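PDB 6KFN: alginate lyase, which cleaves the polysaccharide alginate by an eliminative, lyase-type reaction, probably binding the chain along a right-handed parallel beta-helix. Local coordinates for residues Y73-I84 and K94-Q105. Numbering follows the deposited sequence. Where two conformers were deposited one is given.
Sequences YSLYVTGDYWNI and KGIMLDHANHVQ
The rings of Y81 and H103 lie nearly parallel, 6° apart, but offset so that little of one lies over the other: H103 CB sits over one face of the Y81 ring, a CH-pi contact 3.4 Å from the centroid, while Y81 OH hangs above the centre of the imidazole. Y81 and H103 occupy matching positions on successive coils of a right-handed parallel beta-helix, 73-84 and 94-105. A similar left-handed backbone turn at both residues, with CG anti to the carbonyl carbon in each, lets the two side chains point the same way, and tyrosine suits its place by offering H103 CB a flat face. A serine in place of Y81 would probably leave H103 CB without the ring it packs on and the imidazole face without the phenol oxygen above it. The Y76 ring carries T78 CG2 over one face and meets D99 at its edge; its hydroxyl donates to the anti lone pair of D99 OD2 at 2.6 Å, the carboxylate turned 77° from the ring. D99 suits this place because its other oxygen pairs with R122 on the next strand. On the interior side, V77, I96, L98 and V104 supply compact branched groups, V77 CG1 lying 4.1 Å from V104 CG2. Backbone hydrogen bonds join parallel strands, L75-V77 to G95-D99; the register then slips by one residue before W82-I84 meets V104-Q105. Between, D80 OD1 accepts N102 ND2 at 3.0 Å and, weakly, N102 N. The amides of N83 and Q105 supply acceptor and donor: Q105 NE2 donates a hydrogen bond to N83 OD1 at 2.9 Å, from above the carbonyl plane, while a water bridges that same oxygen to H103 O.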
loop_
_atom_site.group_PDB
_atom_site.type_symbol
_atom_site.label_atom_id
_atom_site.label_comp_id
_atom_site.label_asym_id
_atom_site.label_seq_id
_atom_site.Cartn_x
_atom_site.Cartn_y
_atom_site.Cartn_z
ATOM N N TYR A 73 -13.478 -0.238 -7.739
ATOM C CA TYR A 73 -12.404 -0.844 -6.967
ATOM C C TYR A 73 -12.451 -2.324 -7.253
ATOM O O TYR A 73 -13.488 -2.878 -7.661
ATOM C CB TYR A 73 -12.599 -0.575 -5.492
ATOM C CG TYR A 73 -14.027 -0.701 -5.098
ATOM C CD1 TYR A 73 -14.596 -1.917 -4.879
ATOM C CD2 TYR A 73 -14.806 0.440 -4.910
ATOM C CE1 TYR A 73 -15.927 -2.039 -4.490
ATOM C CE2 TYR A 73 -16.130 0.350 -4.521
ATOM C CZ TYR A 73 -16.695 -0.884 -4.321
ATOM O OH TYR A 73 -17.995 -1.017 -3.940
ATOM N N SER A 74 -11.339 -2.994 -7.031
ATOM C CA SER A 74 -11.399 -4.435 -7.107
ATOM C C SER A 74 -12.064 -5.016 -5.863
ATOM O O SER A 74 -12.897 -5.922 -5.942
ATOM C CB SER A 74 -10.040 -5.067 -7.284
ATOM O OG SER A 74 -9.270 -4.455 -8.329
ATOM N N LEU A 75 -11.726 -4.466 -4.695
ATOM C CA LEU A 75 -12.278 -4.909 -3.424
ATOM C C LEU A 75 -12.334 -3.712 -2.489
ATOM O O LEU A 75 -11.357 -2.982 -2.351
ATOM C CB LEU A 75 -11.397 -6.018 -2.846
ATOM C CG LEU A 75 -11.869 -6.652 -1.533
ATOM C CD1 LEU A 75 -13.226 -7.404 -1.716
ATOM C CD2 LEU A 75 -10.820 -7.582 -0.979
ATOM N N TYR A 76 -13.481 -3.548 -1.819
ATOM C CA TYR A 76 -13.714 -2.462 -0.860
ATOM C C TYR A 76 -13.996 -3.123 0.484
ATOM O O TYR A 76 -15.013 -3.808 0.625
ATOM C CB TYR A 76 -14.898 -1.609 -1.305
ATOM C CG TYR A 76 -15.235 -0.431 -0.434
ATOM C CD1 TYR A 76 -14.282 0.288 0.248
ATOM C CD2 TYR A 76 -16.543 -0.007 -0.295
ATOM C CE1 TYR A 76 -14.610 1.422 0.993
ATOM C CE2 TYR A 76 -16.883 1.112 0.437
ATOM C CZ TYR A 76 -15.919 1.817 1.090
ATOM O OH TYR A 76 -16.291 2.914 1.812
ATOM N N VAL A 77 -13.114 -2.923 1.465
ATOM C CA VAL A 77 -13.200 -3.574 2.767
ATOM C C VAL A 77 -13.598 -2.516 3.786
ATOM O O VAL A 77 -12.886 -1.531 3.969
ATOM C CB VAL A 77 -11.864 -4.227 3.156
ATOM C CG1 VAL A 77 -12.046 -5.001 4.469
ATOM C CG2 VAL A 77 -11.329 -5.132 2.056
ATOM N N THR A 78 -14.726 -2.752 4.478
ATOM C CA THR A 78 -15.255 -1.860 5.487
ATOM C C THR A 78 -15.495 -2.546 6.812
ATOM O O THR A 78 -15.983 -1.896 7.736
ATOM C CB THR A 78 -16.523 -1.136 5.019
ATOM O OG1 THR A 78 -17.469 -2.111 4.596
ATOM C CG2 THR A 78 -16.234 -0.177 3.885
ATOM N N GLY A 79 -15.156 -3.819 6.932
ATOM C CA GLY A 79 -15.251 -4.552 8.181
ATOM C C GLY A 79 -13.861 -4.973 8.653
ATOM O O GLY A 79 -12.850 -4.794 7.990
ATOM N N ASP A 80 -13.867 -5.569 9.848
ATOM C CA ASP A 80 -12.638 -5.946 10.516
ATOM C C ASP A 80 -12.343 -7.436 10.376
ATOM O O ASP A 80 -13.238 -8.250 10.144
ATOM C CB ASP A 80 -12.735 -5.631 12.027
ATOM C CG ASP A 80 -12.908 -4.173 12.343
ATOM O OD1 ASP A 80 -12.649 -3.290 11.501
ATOM O OD2 ASP A 80 -13.270 -3.906 13.510
ATOM N N TYR A 81 -11.070 -7.807 10.547
ATOM C CA TYR A 81 -10.683 -9.210 10.671
ATOM C C TYR A 81 -11.057 -10.021 9.423
ATOM O O TYR A 81 -11.614 -11.118 9.517
ATOM C CB TYR A 81 -11.220 -9.840 11.964
ATOM C CG TYR A 81 -10.476 -9.386 13.190
ATOM C CD1 TYR A 81 -9.194 -9.910 13.460
ATOM C CD2 TYR A 81 -11.005 -8.488 14.082
ATOM C CE1 TYR A 81 -8.468 -9.548 14.553
ATOM C CE2 TYR A 81 -10.231 -8.092 15.235
ATOM C CZ TYR A 81 -9.003 -8.654 15.414
ATOM O OH TYR A 81 -8.269 -8.287 16.538
ATOM N N TRP A 82 -10.646 -9.495 8.272
ATOM C CA TRP A 82 -10.600 -10.238 7.032
ATOM C C TRP A 82 -9.175 -10.696 6.754
ATOM O O TRP A 82 -8.236 -9.920 6.915
ATOM C CB TRP A 82 -11.066 -9.374 5.832
ATOM C CG TRP A 82 -12.529 -9.076 5.863
ATOM C CD1 TRP A 82 -13.153 -8.194 6.716
ATOM C CD2 TRP A 82 -13.557 -9.714 5.087
ATOM N NE1 TRP A 82 -14.500 -8.213 6.500
ATOM C CE2 TRP A 82 -14.787 -9.156 5.530
ATOM C CE3 TRP A 82 -13.558 -10.666 4.059
ATOM C CZ2 TRP A 82 -15.990 -9.518 4.968
ATOM C CZ3 TRP A 82 -14.772 -11.017 3.508
ATOM C CH2 TRP A 82 -15.962 -10.454 3.973
ATOM N N ASN A 83 -9.038 -11.929 6.274
ATOM C CA ASN A 83 -7.812 -12.451 5.663
ATOM C C ASN A 83 -8.065 -12.572 4.170
ATOM O O ASN A 83 -8.964 -13.296 3.748
ATOM C CB ASN A 83 -7.455 -13.809 6.237
ATOM C CG ASN A 83 -7.042 -13.741 7.706
ATOM O OD1 ASN A 83 -6.707 -12.658 8.222
ATOM N ND2 ASN A 83 -7.001 -14.884 8.365
ATOM N N ILE A 84 -7.309 -11.796 3.408
ATOM C CA ILE A 84 -7.426 -11.706 1.952
ATOM C C ILE A 84 -6.134 -12.272 1.390
ATOM O O ILE A 84 -5.075 -11.671 1.580
ATOM C CB ILE A 84 -7.649 -10.240 1.534
ATOM C CG1 ILE A 84 -8.899 -9.667 2.205
ATOM C CG2 ILE A 84 -7.731 -10.138 0.025
ATOM C CD1 ILE A 84 -8.950 -8.173 2.256
ATOM N N LYS A 94 -9.202 1.803 -8.150
ATOM C CA LYS A 94 -8.394 1.470 -6.989
ATOM C C LYS A 94 -8.338 -0.039 -6.884
ATOM O O LYS A 94 -9.290 -0.730 -7.255
ATOM C CB LYS A 94 -9.051 1.974 -5.690
ATOM C CG LYS A 94 -9.802 3.316 -5.753
ATOM C CD LYS A 94 -8.865 4.432 -5.933
ATOM C CE LYS A 94 -9.558 5.811 -5.735
ATOM N NZ LYS A 94 -8.624 6.957 -6.037
ATOM N N GLY A 95 -7.241 -0.584 -6.352
ATOM C CA GLY A 95 -7.150 -2.013 -6.167
ATOM C C GLY A 95 -7.959 -2.464 -4.948
ATOM O O GLY A 95 -9.044 -3.017 -5.074
ATOM N N ILE A 96 -7.404 -2.185 -3.767
ATOM C CA ILE A 96 -8.083 -2.465 -2.507
ATOM C C ILE A 96 -8.209 -1.153 -1.750
ATOM O O ILE A 96 -7.212 -0.487 -1.481
ATOM C CB ILE A 96 -7.358 -3.514 -1.658
ATOM C CG1 ILE A 96 -7.095 -4.765 -2.441
ATOM C CG2 ILE A 96 -8.187 -3.798 -0.404
ATOM C CD1 ILE A 96 -6.324 -5.842 -1.665
ATOM N N MET A 97 -9.434 -0.790 -1.409
ATOM C CA MET A 97 -9.725 0.352 -0.559
ATOM C C MET A 97 -10.237 -0.184 0.763
ATOM O O MET A 97 -11.161 -1.000 0.779
ATOM C CB MET A 97 -10.791 1.249 -1.205
ATOM C CG MET A 97 -11.208 2.461 -0.364
ATOM S SD MET A 97 -9.937 3.716 -0.125
ATOM C CE MET A 97 -9.827 4.346 -1.763
ATOM N N LEU A 98 -9.642 0.276 1.873
ATOM C CA LEU A 98 -10.111 -0.031 3.226
ATOM C C LEU A 98 -10.633 1.249 3.846
ATOM O O LEU A 98 -9.922 2.239 3.890
ATOM C CB LEU A 98 -8.968 -0.594 4.069
ATOM C CG LEU A 98 -8.341 -1.820 3.326
ATOM C CD1 LEU A 98 -7.124 -1.520 2.484
ATOM C CD2 LEU A 98 -7.970 -2.787 4.464
ATOM N N ASP A 99 -11.892 1.230 4.286
ATOM C CA ASP A 99 -12.501 2.325 5.039
ATOM C C ASP A 99 -12.897 1.783 6.407
ATOM O O ASP A 99 -13.668 0.824 6.497
ATOM C CB ASP A 99 -13.716 2.943 4.377
ATOM C CG ASP A 99 -13.431 4.082 3.437
ATOM O OD1 ASP A 99 -12.414 4.776 3.618
ATOM O OD2 ASP A 99 -14.328 4.380 2.595
ATOM N N HIS A 100 -12.377 2.420 7.464
ATOM C CA HIS A 100 -12.669 2.019 8.842
ATOM C C HIS A 100 -12.607 0.510 9.025
ATOM O O HIS A 100 -13.442 -0.085 9.698
ATOM C CB HIS A 100 -13.939 2.657 9.404
ATOM C CG HIS A 100 -15.173 2.424 8.608
ATOM N ND1 HIS A 100 -15.852 1.224 8.590
ATOM C CD2 HIS A 100 -15.839 3.267 7.786
ATOM C CE1 HIS A 100 -16.892 1.352 7.789
ATOM N NE2 HIS A 100 -16.916 2.570 7.295
ATOM N N ALA A 101 -11.569 -0.087 8.456
ATOM C CA ALA A 101 -11.338 -1.529 8.497
ATOM C C ALA A 101 -10.065 -1.787 9.290
ATOM O O ALA A 101 -9.063 -1.110 9.087
ATOM C CB ALA A 101 -11.208 -2.080 7.082
ATOM N N ASN A 102 -10.118 -2.782 10.171
ATOM C CA ASN A 102 -9.065 -2.979 11.140
ATOM C C ASN A 102 -8.705 -4.463 11.227
ATOM O O ASN A 102 -9.572 -5.335 11.092
ATOM C CB ASN A 102 -9.480 -2.503 12.536
ATOM C CG ASN A 102 -9.901 -1.052 12.518
ATOM O OD1 ASN A 102 -9.082 -0.171 12.626
ATOM N ND2 ASN A 102 -11.176 -0.793 12.243
ATOM N N HIS A 103 -7.435 -4.745 11.501
ATOM C CA HIS A 103 -6.969 -6.116 11.662
ATOM C C HIS A 103 -7.227 -6.964 10.416
ATOM O O HIS A 103 -7.467 -8.165 10.505
ATOM C CB HIS A 103 -7.537 -6.800 12.913
ATOM C CG HIS A 103 -7.151 -6.100 14.164
ATOM N ND1 HIS A 103 -5.909 -6.228 14.724
ATOM C CD2 HIS A 103 -7.848 -5.271 14.973
ATOM C CE1 HIS A 103 -5.850 -5.512 15.825
ATOM N NE2 HIS A 103 -7.007 -4.916 16.001
ATOM N N VAL A 104 -7.103 -6.330 9.242
ATOM C CA VAL A 104 -7.164 -7.025 7.960
ATOM C C VAL A 104 -5.757 -7.473 7.606
ATOM O O VAL A 104 -4.798 -6.714 7.734
ATOM C CB VAL A 104 -7.734 -6.081 6.890
ATOM C CG1 VAL A 104 -7.684 -6.703 5.507
ATOM C CG2 VAL A 104 -9.158 -5.647 7.238
ATOM N N GLN A 105 -5.634 -8.732 7.165
ATOM C CA GLN A 105 -4.366 -9.291 6.714
ATOM C C GLN A 105 -4.451 -9.607 5.228
ATOM O O GLN A 105 -5.224 -10.474 4.822
ATOM C CB GLN A 105 -4.040 -10.557 7.489
ATOM C CG GLN A 105 -3.916 -10.368 8.964
ATOM C CD GLN A 105 -3.398 -11.596 9.650
ATOM O OE1 GLN A 105 -2.251 -11.663 10.002
ATOM N NE2 GLN A 105 -4.189 -12.621 9.729
HETATM O O HOH W 1 -15.119 -2.176 10.598
HETATM O O HOH W 2 -7.578 -10.927 10.230
#